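Local coordinates for protein carbohydrate kinase, FGGY (Novosphingobium aromaticivorans, PDB 3H6E) that probably transfers a phosphate group to a sugar or related carbohydrate, at residues P329-H334 with W363-A368; L342-G345 with P350-R353; L48-T53 with Q154-F159; W158-R163 with P213-R218. One frame throughout, in Å; residues are numbered along the deposited sequence.

The four contacts fall into two pairs. Interactions 1 and 2 lie on one side of the chain's centre and interactions 3 and 4 on the other. Interactions 1 and 2 belong to the C-terminal FGGY region. Interaction 2 sits in a loop that lies between the two segments of interaction 1 along the chain. Their centres are about 23 Å apart and their nearest atoms about 10 Å. Interactions 3 and 4 both use helix 152-159 and share Trp158 and Phe159, with centres about 12 Å apart. The centres of interactions 1 and 4 are about 58 Å apart. FGGY kinases generally bind sugar and nucleotide in the cleft between two actin-like domains. No ligand marks that site here.

Interaction 1: residues P329-H334 with W363-A368; sequences PEVLRH and WFERRA
Val331 of helix 328-333 and Glu365 of helix 363-384 carry this contact. Their CA atoms are 6.2 Å apart, the nearest such pair here. Val331 turns its CG2 branch to the other helix. This methyl packs on a backbone oxygen: CG2 of Val331 is 3.3 Å from the carbonyl O of Glu365. The apolar pair is CG2 of Val331 with CB of Glu365, at 3.9 Å. CG1 of Val331 is anti to the backbone N (chi1 162°), which leaves CG2 beside that N and directed at the partner. The two side chains run past each other in opposite senses. CB of Glu365 lies alongside the valine methyl.

The carboxylate meets carbon, not charge. Glu365 is extended beyond CG, and its OE2 ends 3.8 Å from CB of Glu330. The Glu330 carboxylate bends away, so the two acids do not meet: their OE2 atoms are 6.6 Å apart. OE1 of Glu365 has a long, weak ion pair with Arg336. That may offset a little of the nearby negative charge.

No hydrogen bond joins the two segments. Within 329-334, the carbonyl oxygen of Glu330 takes two: one from His334 N and one from His334 ND1, at 3.3 Å. The donors come from opposite faces of the carbonyl plane. The second bond ties the imidazole back onto the helix end.

Val331 also touches Ala369, Leu372 and Tyr460. The contact is one part of the packing between helices 328-333, 363-384 and 457-468 in the C-terminal region of an FGGY kinase, a family of the actin-like ATPase clan.

Interaction 2: residues L342-G345 with P350-R353; sequences LMRG and PHGR
Gly345 and Pro350 close a short turn-back in the loop between strands 337-339 and 355-357, within the C-terminal FGGY region. Neither segment is helix or strand.

One backbone hydrogen bond spans the contact. Gly345 N donates to Pro350 O at 2.8 Å and is nearly straight, 171° at the hydrogen. The same oxygen meets Arg344 CA in a CA-H...O contact of 3.4 Å. Gly345 has a positive phi of 92°, a conformation that glycine adopts easily.

Pro350 adds carbon contact: its CB lies 4.0 Å from CA of Gly345. The same CB also lies over a face of the His351 ring.

The polar side chains meet at the surface. Arg344 is bent at both chi2 and chi3, which brings its guanidinium to the edge of the imidazole, one face toward CD2. The side chains cross at about a right angle, with their planes 58° apart. NE of Arg344 lies in the ring plane at that edge, and the two groups are not stacked flat. NH1 of Arg344 also touches CB of His351 at 3.3 Å. The leading atom of the His351 ring is CD2, which stands 3.2 Å above the Arg344 guanidinium plane, over its centre.

Interaction 3: residues L48-T53 with Q154-F159; sequences LDAPDT and QYWAWF
Trp156 reaches across from helix 152-159 and sets the outer edge of its indole against the first turn of helix 50-63. Its CH2 atom meets the carbonyl oxygen of Ala50 at 3.4 Å, and that oxygen lies near the ring plane. CG of Trp156 sits beside the backbone N; chi1 and chi2 (-64° and 108°) together bring the six-membered ring to the other helix.

Thr53 crosses the indole at about a right angle. Its CG2 methyl touches CH2 of Trp156 at 3.7 Å. OG1 of Thr53 points elsewhere, to the carbonyl oxygen of Asp49 at 3.0 Å. With OG1 held there, CG2 is the branch left toward the tryptophan. Asp49 is the N-cap of the helix, and its carboxylate takes the N-H of Asp52.

Tyr155 lies over one face of the indole, with CD2 3.5 Å above the plane. It also reaches CB of Ala50, which is 4.3 Å from CE2 of Tyr155. CZ3 of Trp156 in turn lies against a face of Phe159, offset toward the rim. Neighbours therefore limit the rotation of the indole. Leu13 of strand 9-13 touches both Thr53 and Trp156.

No hydrogen bond crosses the contact. It rests on van der Waals packing of methyl groups and aromatic rings, with perhaps a weak electrostatic gain where the indole edge faces the Ala50 oxygen.

Interaction 4: residues W158-R163 with P213-R218; sequences WFLTGR and PAIAER
The carbonyl oxygen of Trp158 takes a 2.8 Å hydrogen bond from Gly162 N and a weak one from Thr161 N, closing the turn that presents Phe159 and Leu160 to Ile215. Gly162 has a positive phi, which favours glycine as the chain leaves helix 152-159.

Ile215 enters the contact by the tip of its side chain. Its chain is extended at chi2 (-163°), so CD1 is carried well out from helix 213-219. CD1 of Ile215 meets the carbonyl oxygen of Phe159 at 3.0 Å, a close approach for a methyl group. CD1 of Ile215 lies 3.6 Å from CA of Leu160.

Two side chains flank this methyl. CD2 of Leu160 is 4.1 Å from CD1 of Ile215, and those side chains cross at about a right angle. The Phe159 ring meets the same CD1 obliquely, through its CD2 at 4.2 Å. No hydrogen bond links the segments; the rest of the contact is carbon on carbon.

Leu160 also touches Leu61 of helix 50-63 and shares backbone hydrogen bonding with Leu212. Thr161 bonds through OG1 to Ala210. The turn after helix 152-159 is thus set against helices 50-63 and 213-219 and strand 207-210, at one edge of the six-stranded sheet.

Interaction 1: residues P329-H334 with W363-A368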
loop_
_atom_site.group_PDB
_atom_site.type_symbol
_atom_site.label_atom_id
_atom_site.label_comp_id
_atom_site.label_asym_id
_atom_site.label_seq_id
_atom_site.Cartn_x
_atom_site.Cartn_y
_atom_site.Cartn_z
ATOM N N PRO A 329 21.503 -0.595 25.381
ATOM C CA PRO A 329 22.164 -1.493 26.336
ATOM C C PRO A 329 21.483 -1.540 27.705
ATOM O O PRO A 329 21.169 -2.631 28.183
ATOM C CB PRO A 329 23.564 -0.893 26.454
ATOM C CG PRO A 329 23.814 -0.306 25.107
ATOM C CD PRO A 329 22.480 0.199 24.612
ATOM N N GLU A 330 21.254 -0.381 28.317
ATOM C CA GLU A 330 20.639 -0.324 29.645
ATOM C C GLU A 330 19.153 -0.698 29.664
ATOM O O GLU A 330 18.672 -1.294 30.629
ATOM C CB GLU A 330 20.872 1.043 30.297
ATOM C CG GLU A 330 21.852 1.008 31.470
ATOM C CD GLU A 330 22.535 -0.346 31.633
ATOM O OE1 GLU A 330 23.685 -0.500 31.163
ATOM O OE2 GLU A 330 21.916 -1.256 32.230
ATOM N N VAL A 331 18.429 -0.344 28.604
ATOM C CA VAL A 331 17.038 -0.761 28.457
ATOM C C VAL A 331 16.972 -2.278 28.501
ATOM O O VAL A 331 16.201 -2.875 29.254
ATOM C CB VAL A 331 16.455 -0.297 27.111
ATOM C CG1 VAL A 331 15.195 -1.090 26.771
ATOM C CG2 VAL A 331 16.164 1.194 27.139
ATOM N N LEU A 332 17.809 -2.878 27.670
ATOM C CA LEU A 332 17.926 -4.317 27.529
ATOM C C LEU A 332 18.094 -5.005 28.881
ATOM O O LEU A 332 17.254 -5.814 29.288
ATOM C CB LEU A 332 19.139 -4.608 26.643
ATOM C CG LEU A 332 19.110 -5.700 25.576
ATOM C CD1 LEU A 332 17.704 -6.171 25.316
ATOM C CD2 LEU A 332 19.751 -5.168 24.299
ATOM N N ARG A 333 19.173 -4.666 29.581
ATOM C CA ARG A 333 19.580 -5.410 30.772
ATOM C C ARG A 333 18.763 -5.130 32.033
ATOM O O ARG A 333 18.895 -5.841 33.031
ATOM C CB ARG A 333 21.079 -5.228 31.043
ATOM C CG ARG A 333 21.971 -5.851 29.973
ATOM C CD ARG A 333 23.274 -6.383 30.561
ATOM N NE ARG A 333 24.025 -7.201 29.608
ATOM C CZ ARG A 333 25.223 -6.882 29.124
ATOM N NH1 ARG A 333 25.820 -5.762 29.509
ATOM N NH2 ARG A 333 25.831 -7.687 28.262
ATOM N N HIS A 334 17.920 -4.101 31.996
ATOM C CA HIS A 334 17.022 -3.840 33.115
ATOM C C HIS A 334 15.621 -4.368 32.837
ATOM O O HIS A 334 14.721 -4.223 33.663
ATOM C CB HIS A 334 16.967 -2.350 33.457
ATOM C CG HIS A 334 18.114 -1.881 34.298
ATOM N ND1 HIS A 334 19.034 -0.957 33.852
ATOM C CD2 HIS A 334 18.493 -2.214 35.554
ATOM C CE1 HIS A 334 19.928 -0.736 34.798
ATOM N NE2 HIS A 334 19.623 -1.487 35.842
ATOM N N TRP A 363 13.669 10.174 28.304
ATOM C CA TRP A 363 13.108 10.033 26.966
ATOM C C TRP A 363 13.893 9.089 26.059
ATOM O O TRP A 363 13.307 8.246 25.389
ATOM C CB TRP A 363 12.930 11.403 26.302
ATOM C CG TRP A 363 11.693 12.104 26.767
ATOM C CD1 TRP A 363 11.621 13.214 27.559
ATOM C CD2 TRP A 363 10.342 11.724 26.485
ATOM N NE1 TRP A 363 10.308 13.555 27.778
ATOM C CE2 TRP A 363 9.503 12.656 27.129
ATOM C CE3 TRP A 363 9.761 10.690 25.745
ATOM C CZ2 TRP A 363 8.112 12.580 27.060
ATOM C CZ3 TRP A 363 8.383 10.618 25.674
ATOM C CH2 TRP A 363 7.573 11.557 26.330
ATOM N N PHE A 364 15.214 9.226 26.040
ATOM C CA PHE A 364 16.037 8.403 25.161
ATOM C C PHE A 364 15.839 6.911 25.405
ATOM O O PHE A 364 15.755 6.129 24.460
ATOM C CB PHE A 364 17.514 8.776 25.286
ATOM C CG PHE A 364 17.888 10.005 24.514
ATOM C CD1 PHE A 364 17.881 11.249 25.119
ATOM C CD2 PHE A 364 18.235 9.917 23.178
ATOM C CE1 PHE A 364 18.222 12.382 24.405
ATOM C CE2 PHE A 364 18.572 11.045 22.457
ATOM C CZ PHE A 364 18.568 12.278 23.071
ATOM N N GLU A 365 15.759 6.519 26.672
ATOM C CA GLU A 365 15.573 5.115 27.014
ATOM C C GLU A 365 14.137 4.679 26.765
ATOM O O GLU A 365 13.874 3.511 26.480
ATOM C CB GLU A 365 15.962 4.850 28.469
ATOM C CG GLU A 365 17.454 4.946 28.734
ATOM C CD GLU A 365 17.840 4.400 30.096
ATOM O OE1 GLU A 365 16.938 3.954 30.837
ATOM O OE2 GLU A 365 19.047 4.417 30.421
ATOM N N ARG A 366 13.209 5.623 26.876
ATOM C CA ARG A 366 11.813 5.336 26.589
ATOM C C ARG A 366 11.617 5.312 25.075
ATOM O O ARG A 366 10.873 4.489 24.547
ATOM C CB ARG A 366 10.898 6.373 27.251
ATOM C CG ARG A 366 9.704 5.757 27.969
ATOM C CD ARG A 366 8.785 6.801 28.599
ATOM N NE ARG A 366 9.497 7.701 29.500
ATOM C CZ ARG A 366 8.942 8.296 30.552
ATOM N NH1 ARG A 366 7.666 8.075 30.849
ATOM N NH2 ARG A 366 9.667 9.104 31.316
ATOM N N ARG A 367 12.312 6.209 24.384
ATOM C CA ARG A 367 12.253 6.294 22.930
ATOM C C ARG A 367 12.953 5.106 22.275
ATOM O O ARG A 367 12.552 4.642 21.206
ATOM C CB ARG A 367 12.884 7.600 22.442
ATOM C CG ARG A 367 12.104 8.856 22.792
ATOM C CD ARG A 367 12.365 9.940 21.765
ATOM N NE ARG A 367 13.740 10.424 21.802
ATOM C CZ ARG A 367 14.364 10.976 20.766
ATOM N NH1 ARG A 367 13.742 11.098 19.601
ATOM N NH2 ARG A 367 15.617 11.397 20.889
ATOM N N ALA A 368 14.012 4.623 22.913
ATOM C CA ALA A 368 14.744 3.478 22.397
ATOM C C ALA A 368 13.917 2.212 22.584
ATOM O O ALA A 368 13.848 1.362 21.694
ATOM C CB ALA A 368 16.089 3.351 23.089
#

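Interaction 2: residues L342-G345 with P350-R353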
loop_
_atom_site.group_PDB
_atom_site.type_symbol
_atom_site.label_atom_id
_atom_site.label_comp_id
_atom_site.label_asym_id
_atom_site.label_seq_id
_atom_site.Cartn_x
_atom_site.Cartn_y
_atom_site.Cartn_z
ATOM N N LEU A 342 -1.279 -0.771 22.006
ATOM C CA LEU A 342 -1.689 0.613 22.219
ATOM C C LEU A 342 -2.779 1.046 21.236
ATOM O O LEU A 342 -3.236 2.186 21.273
ATOM C CB LEU A 342 -0.484 1.557 22.152
ATOM C CG LEU A 342 0.571 1.329 23.238
ATOM C CD1 LEU A 342 1.616 0.318 22.775
ATOM C CD2 LEU A 342 1.235 2.639 23.642
HETATM N N MSE A 343 -3.186 0.126 20.364
HETATM C CA MSE A 343 -4.295 0.358 19.438
HETATM C C MSE A 343 -5.299 -0.790 19.448
HETATM O O MSE A 343 -5.337 -1.591 18.511
HETATM C CB MSE A 343 -3.784 0.558 18.010
HETATM C CG MSE A 343 -3.489 1.996 17.635
HETATM SE SE MSE A 343 -4.892 3.264 18.136
HETATM C CE MSE A 343 -6.427 2.520 17.199
ATOM N N ARG A 344 -6.112 -0.857 20.502
ATOM C CA ARG A 344 -7.137 -1.891 20.638
ATOM C C ARG A 344 -7.824 -2.192 19.313
ATOM O O ARG A 344 -8.306 -1.284 18.640
ATOM C CB ARG A 344 -8.194 -1.472 21.662
ATOM C CG ARG A 344 -7.803 -1.708 23.102
ATOM C CD ARG A 344 -7.948 -3.168 23.487
ATOM N NE ARG A 344 -9.345 -3.563 23.660
ATOM C CZ ARG A 344 -9.723 -4.678 24.276
ATOM N NH1 ARG A 344 -8.812 -5.499 24.780
ATOM N NH2 ARG A 344 -11.009 -4.977 24.396
ATOM N N GLY A 345 -7.864 -3.468 18.945
ATOM C CA GLY A 345 -8.555 -3.890 17.742
ATOM C C GLY A 345 -7.703 -3.944 16.485
ATOM O O GLY A 345 -8.203 -4.265 15.411
ATOM N N PRO A 350 -4.686 -7.686 19.000
ATOM C CA PRO A 350 -5.786 -6.718 19.048
ATOM C C PRO A 350 -6.189 -6.359 20.470
ATOM O O PRO A 350 -6.499 -5.197 20.731
ATOM C CB PRO A 350 -6.933 -7.459 18.359
ATOM C CG PRO A 350 -6.280 -8.455 17.494
ATOM C CD PRO A 350 -5.040 -8.880 18.215
ATOM N N HIS A 351 -6.179 -7.344 21.369
ATOM C CA HIS A 351 -6.639 -7.143 22.743
ATOM C C HIS A 351 -5.536 -7.250 23.798
ATOM O O HIS A 351 -5.823 -7.441 24.982
ATOM C CB HIS A 351 -7.759 -8.130 23.079
ATOM C CG HIS A 351 -8.948 -8.024 22.176
ATOM N ND1 HIS A 351 -9.401 -9.079 21.414
ATOM C CD2 HIS A 351 -9.773 -6.983 21.905
ATOM C CE1 HIS A 351 -10.455 -8.694 20.715
ATOM N NE2 HIS A 351 -10.702 -7.428 20.997
ATOM N N GLY A 352 -4.282 -7.135 23.379
ATOM C CA GLY A 352 -3.183 -7.154 24.328
ATOM C C GLY A 352 -3.328 -6.015 25.319
ATOM O O GLY A 352 -3.405 -4.849 24.927
ATOM N N ARG A 353 -3.386 -6.338 26.607
ATOM C CA ARG A 353 -3.476 -5.293 27.620
ATOM C C ARG A 353 -2.150 -4.555 27.738
ATOM O O ARG A 353 -1.183 -5.079 28.285
ATOM C CB ARG A 353 -3.874 -5.856 28.986
ATOM C CG ARG A 353 -3.768 -4.817 30.100
ATOM C CD ARG A 353 -3.524 -5.458 31.460
ATOM N NE ARG A 353 -2.716 -4.600 32.327
ATOM C CZ ARG A 353 -3.206 -3.836 33.300
ATOM N NH1 ARG A 353 -4.511 -3.820 33.545
ATOM N NH2 ARG A 353 -2.388 -3.091 34.033
#

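Interaction 3: residues L48-T53 with Q154-F159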
loop_
_atom_site.group_PDB
_atom_site.type_symbol
_atom_site.label_atom_id
_atom_site.label_comp_id
_atom_site.label_asym_id
_atom_site.label_seq_id
_atom_site.Cartn_x
_atom_site.Cartn_y
_atom_site.Cartn_z
ATOM N N LEU A 48 -14.024 11.470 -4.791
ATOM C CA LEU A 48 -12.778 11.743 -5.491
ATOM C C LEU A 48 -13.094 12.750 -6.589
ATOM O O LEU A 48 -14.069 12.588 -7.323
ATOM C CB LEU A 48 -12.209 10.462 -6.100
ATOM C CG LEU A 48 -11.240 9.632 -5.254
ATOM C CD1 LEU A 48 -11.491 9.820 -3.767
ATOM C CD2 LEU A 48 -11.324 8.163 -5.646
ATOM N N ASP A 49 -12.287 13.799 -6.693
ATOM C CA ASP A 49 -12.564 14.856 -7.656
ATOM C C ASP A 49 -12.020 14.503 -9.032
ATOM O O ASP A 49 -10.986 15.020 -9.449
ATOM C CB ASP A 49 -11.984 16.187 -7.181
ATOM C CG ASP A 49 -12.596 17.375 -7.897
ATOM O OD1 ASP A 49 -13.255 17.168 -8.940
ATOM O OD2 ASP A 49 -12.419 18.515 -7.412
ATOM N N ALA A 50 -12.731 13.627 -9.734
ATOM C CA ALA A 50 -12.304 13.150 -11.045
ATOM C C ALA A 50 -12.295 14.240 -12.118
ATOM O O ALA A 50 -11.277 14.452 -12.775
ATOM C CB ALA A 50 -13.162 11.964 -11.490
ATOM N N PRO A 51 -13.430 14.936 -12.303
ATOM C CA PRO A 51 -13.480 15.943 -13.367
ATOM C C PRO A 51 -12.332 16.934 -13.236
ATOM O O PRO A 51 -11.631 17.212 -14.208
ATOM C CB PRO A 51 -14.812 16.660 -13.112
ATOM C CG PRO A 51 -15.628 15.696 -12.330
ATOM C CD PRO A 51 -14.658 14.927 -11.489
ATOM N N ASP A 52 -12.138 17.441 -12.024
ATOM C CA ASP A 52 -11.171 18.497 -11.771
ATOM C C ASP A 52 -9.725 18.019 -11.878
ATOM O O ASP A 52 -8.863 18.737 -12.385
ATOM C CB ASP A 52 -11.427 19.112 -10.397
ATOM C CG ASP A 52 -10.560 20.313 -10.130
ATOM O OD1 ASP A 52 -10.617 21.280 -10.920
ATOM O OD2 ASP A 52 -9.829 20.293 -9.119
ATOM N N THR A 53 -9.453 16.813 -11.394
ATOM C CA THR A 53 -8.110 16.257 -11.495
ATOM C C THR A 53 -7.753 16.026 -12.958
ATOM O O THR A 53 -6.606 16.223 -13.368
ATOM C CB THR A 53 -7.972 14.942 -10.714
ATOM O OG1 THR A 53 -8.025 15.220 -9.309
ATOM C CG2 THR A 53 -6.649 14.268 -11.040
ATOM N N GLN A 154 -7.084 2.475 -13.373
ATOM C CA GLN A 154 -7.411 2.212 -14.771
ATOM C C GLN A 154 -8.331 3.281 -15.332
ATOM O O GLN A 154 -8.410 3.465 -16.548
ATOM C CB GLN A 154 -8.050 0.830 -14.934
ATOM C CG GLN A 154 -7.060 -0.311 -14.854
ATOM C CD GLN A 154 -6.254 -0.279 -13.572
ATOM O OE1 GLN A 154 -5.039 -0.090 -13.596
ATOM N NE2 GLN A 154 -6.933 -0.439 -12.440
ATOM N N TYR A 155 -9.034 3.984 -14.449
ATOM C CA TYR A 155 -9.962 5.011 -14.905
ATOM C C TYR A 155 -9.204 6.064 -15.689
ATOM O O TYR A 155 -9.691 6.597 -16.688
ATOM C CB TYR A 155 -10.702 5.680 -13.746
ATOM C CG TYR A 155 -11.327 6.978 -14.189
ATOM C CD1 TYR A 155 -12.488 6.983 -14.947
ATOM C CD2 TYR A 155 -10.729 8.199 -13.899
ATOM C CE1 TYR A 155 -13.054 8.166 -15.379
ATOM C CE2 TYR A 155 -11.290 9.389 -14.325
ATOM C CZ TYR A 155 -12.453 9.365 -15.065
ATOM O OH TYR A 155 -13.027 10.540 -15.498
ATOM N N TRP A 156 -7.999 6.355 -15.226
ATOM C CA TRP A 156 -7.197 7.397 -15.829
ATOM C C TRP A 156 -6.598 6.937 -17.149
ATOM O O TRP A 156 -6.364 7.744 -18.045
ATOM C CB TRP A 156 -6.140 7.871 -14.834
ATOM C CG TRP A 156 -6.791 8.502 -13.654
ATOM C CD1 TRP A 156 -6.885 7.992 -12.391
ATOM C CD2 TRP A 156 -7.503 9.744 -13.641
ATOM N NE1 TRP A 156 -7.589 8.856 -11.587
ATOM C CE2 TRP A 156 -7.981 9.939 -12.331
ATOM C CE3 TRP A 156 -7.773 10.718 -14.609
ATOM C CZ2 TRP A 156 -8.711 11.070 -11.961
ATOM C CZ3 TRP A 156 -8.498 11.836 -14.243
ATOM C CH2 TRP A 156 -8.960 12.002 -12.930
ATOM N N ALA A 157 -6.374 5.633 -17.270
ATOM C CA ALA A 157 -5.886 5.064 -18.522
ATOM C C ALA A 157 -6.987 5.027 -19.585
ATOM O O ALA A 157 -6.709 4.831 -20.760
ATOM C CB ALA A 157 -5.299 3.674 -18.297
ATOM N N TRP A 158 -8.235 5.219 -19.165
ATOM C CA TRP A 158 -9.366 5.282 -20.090
ATOM C C TRP A 158 -9.660 6.740 -20.414
ATOM O O TRP A 158 -10.222 7.062 -21.461
ATOM C CB TRP A 158 -10.596 4.610 -19.474
ATOM C CG TRP A 158 -11.904 5.010 -20.097
ATOM C CD1 TRP A 158 -12.607 4.320 -21.044
ATOM C CD2 TRP A 158 -12.671 6.187 -19.807
ATOM N NE1 TRP A 158 -13.759 4.998 -21.366
ATOM C CE2 TRP A 158 -13.823 6.145 -20.621
ATOM C CE3 TRP A 158 -12.492 7.274 -18.943
ATOM C CZ2 TRP A 158 -14.795 7.147 -20.595
ATOM C CZ3 TRP A 158 -13.462 8.272 -18.920
ATOM C CH2 TRP A 158 -14.597 8.199 -19.741
ATOM N N PHE A 159 -9.276 7.612 -19.488
ATOM C CA PHE A 159 -9.403 9.053 -19.652
ATOM C C PHE A 159 -8.548 9.515 -20.827
ATOM O O PHE A 159 -8.908 10.448 -21.538
ATOM C CB PHE A 159 -8.947 9.745 -18.365
ATOM C CG PHE A 159 -9.164 11.230 -18.351
ATOM C CD1 PHE A 159 -10.365 11.764 -17.910
ATOM C CD2 PHE A 159 -8.159 12.094 -18.756
ATOM C CE1 PHE A 159 -10.566 13.133 -17.891
ATOM C CE2 PHE A 159 -8.351 13.463 -18.739
ATOM C CZ PHE A 159 -9.559 13.984 -18.305
#

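Interaction 4: residues W158-R163 with P213-R218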
loop_
_atom_site.group_PDB
_atom_site.type_symbol
_atom_site.label_atom_id
_atom_site.label_comp_id
_atom_site.label_asym_id
_atom_site.label_seq_id
_atom_site.Cartn_x
_atom_site.Cartn_y
_atom_site.Cartn_z
ATOM N N TRP A 158 -8.235 5.219 -19.165
ATOM C CA TRP A 158 -9.366 5.282 -20.090
ATOM C C TRP A 158 -9.660 6.740 -20.414
ATOM O O TRP A 158 -10.222 7.062 -21.461
ATOM C CB TRP A 158 -10.596 4.610 -19.474
ATOM C CG TRP A 158 -11.904 5.010 -20.097
ATOM C CD1 TRP A 158 -12.607 4.320 -21.044
ATOM C CD2 TRP A 158 -12.671 6.187 -19.807
ATOM N NE1 TRP A 158 -13.759 4.998 -21.366
ATOM C CE2 TRP A 158 -13.823 6.145 -20.621
ATOM C CE3 TRP A 158 -12.492 7.274 -18.943
ATOM C CZ2 TRP A 158 -14.795 7.147 -20.595
ATOM C CZ3 TRP A 158 -13.462 8.272 -18.920
ATOM C CH2 TRP A 158 -14.597 8.199 -19.741
ATOM N N PHE A 159 -9.276 7.612 -19.488
ATOM C CA PHE A 159 -9.403 9.053 -19.652
ATOM C C PHE A 159 -8.548 9.515 -20.827
ATOM O O PHE A 159 -8.908 10.448 -21.538
ATOM C CB PHE A 159 -8.947 9.745 -18.365
ATOM C CG PHE A 159 -9.164 11.230 -18.351
ATOM C CD1 PHE A 159 -10.365 11.764 -17.910
ATOM C CD2 PHE A 159 -8.159 12.094 -18.756
ATOM C CE1 PHE A 159 -10.566 13.133 -17.891
ATOM C CE2 PHE A 159 -8.351 13.463 -18.739
ATOM C CZ PHE A 159 -9.559 13.984 -18.305
ATOM N N LEU A 160 -7.416 8.844 -21.021
ATOM C CA LEU A 160 -6.451 9.205 -22.054
ATOM C C LEU A 160 -6.562 8.323 -23.292
ATOM O O LEU A 160 -5.853 8.543 -24.271
ATOM C CB LEU A 160 -5.025 9.056 -21.520
ATOM C CG LEU A 160 -4.577 9.696 -20.208
ATOM C CD1 LEU A 160 -3.294 9.027 -19.729
ATOM C CD2 LEU A 160 -4.379 11.197 -20.374
ATOM N N THR A 161 -7.432 7.319 -23.251
ATOM C CA THR A 161 -7.366 6.257 -24.250
ATOM C C THR A 161 -8.720 5.825 -24.817
ATOM O O THR A 161 -8.787 5.257 -25.910
ATOM C CB THR A 161 -6.655 5.020 -23.669
ATOM O OG1 THR A 161 -5.827 4.416 -24.669
ATOM C CG2 THR A 161 -7.665 4.014 -23.162
ATOM N N GLY A 162 -9.794 6.084 -24.078
ATOM C CA GLY A 162 -11.120 5.682 -24.508
ATOM C C GLY A 162 -11.423 4.214 -24.259
ATOM O O GLY A 162 -12.577 3.796 -24.311
ATOM N N ARG A 163 -10.391 3.423 -23.993
ATOM C CA ARG A 163 -10.591 2.009 -23.711
ATOM C C ARG A 163 -10.660 1.733 -22.215
ATOM O O ARG A 163 -9.750 2.081 -21.461
ATOM C CB ARG A 163 -9.503 1.145 -24.356
ATOM C CG ARG A 163 -9.707 -0.348 -24.122
ATOM C CD ARG A 163 -9.097 -1.190 -25.233
ATOM N NE ARG A 163 -7.763 -1.676 -24.902
ATOM C CZ ARG A 163 -7.497 -2.918 -24.499
ATOM N NH1 ARG A 163 -8.475 -3.807 -24.373
ATOM N NH2 ARG A 163 -6.250 -3.275 -24.223
ATOM N N PRO A 213 -6.805 11.051 -29.828
ATOM C CA PRO A 213 -6.460 12.175 -30.704
ATOM C C PRO A 213 -6.832 13.512 -30.069
ATOM O O PRO A 213 -5.985 14.400 -29.966
ATOM C CB PRO A 213 -7.311 11.920 -31.950
ATOM C CG PRO A 213 -7.506 10.444 -31.969
ATOM C CD PRO A 213 -7.600 10.025 -30.528
ATOM N N ALA A 214 -8.083 13.644 -29.640
ATOM C CA ALA A 214 -8.546 14.875 -29.008
ATOM C C ALA A 214 -7.700 15.233 -27.795
ATOM O O ALA A 214 -7.635 16.395 -27.399
ATOM C CB ALA A 214 -10.007 14.757 -28.614
ATOM N N ILE A 215 -7.053 14.231 -27.208
ATOM C CA ILE A 215 -6.182 14.455 -26.057
ATOM C C ILE A 215 -4.741 14.738 -26.470
ATOM O O ILE A 215 -4.114 15.665 -25.960
ATOM C CB ILE A 215 -6.226 13.278 -25.062
ATOM C CG1 ILE A 215 -7.375 13.475 -24.075
ATOM C CG2 ILE A 215 -4.913 13.161 -24.307
ATOM C CD1 ILE A 215 -7.268 12.615 -22.844
ATOM N N ALA A 216 -4.221 13.938 -27.395
ATOM C CA ALA A 216 -2.880 14.159 -27.927
ATOM C C ALA A 216 -2.753 15.607 -28.373
ATOM O O ALA A 216 -1.664 16.182 -28.373
ATOM C CB ALA A 216 -2.608 13.217 -29.092
ATOM N N GLU A 217 -3.890 16.192 -28.737
ATOM C CA GLU A 217 -3.941 17.553 -29.245
ATOM C C GLU A 217 -3.592 18.586 -28.180
ATOM O O GLU A 217 -2.514 19.180 -28.200
ATOM C CB GLU A 217 -5.333 17.850 -29.806
ATOM C CG GLU A 217 -5.344 18.958 -30.838
ATOM C CD GLU A 217 -4.389 18.677 -31.982
ATOM O OE1 GLU A 217 -4.117 17.485 -32.247
ATOM O OE2 GLU A 217 -3.908 19.644 -32.611
ATOM N N ARG A 218 -4.518 18.795 -27.252
ATOM C CA ARG A 218 -4.396 19.861 -26.265
ATOM C C ARG A 218 -3.256 19.658 -25.264
ATOM O O ARG A 218 -3.017 20.512 -24.409
ATOM C CB ARG A 218 -5.718 20.047 -25.528
ATOM C CG ARG A 218 -6.446 18.751 -25.254
ATOM C CD ARG A 218 -6.862 18.656 -23.796
ATOM N NE ARG A 218 -7.520 19.866 -23.303
ATOM C CZ ARG A 218 -6.886 20.893 -22.743
ATOM N NH1 ARG A 218 -5.565 20.877 -22.614
ATOM N NH2 ARG A 218 -7.572 21.944 -22.316
#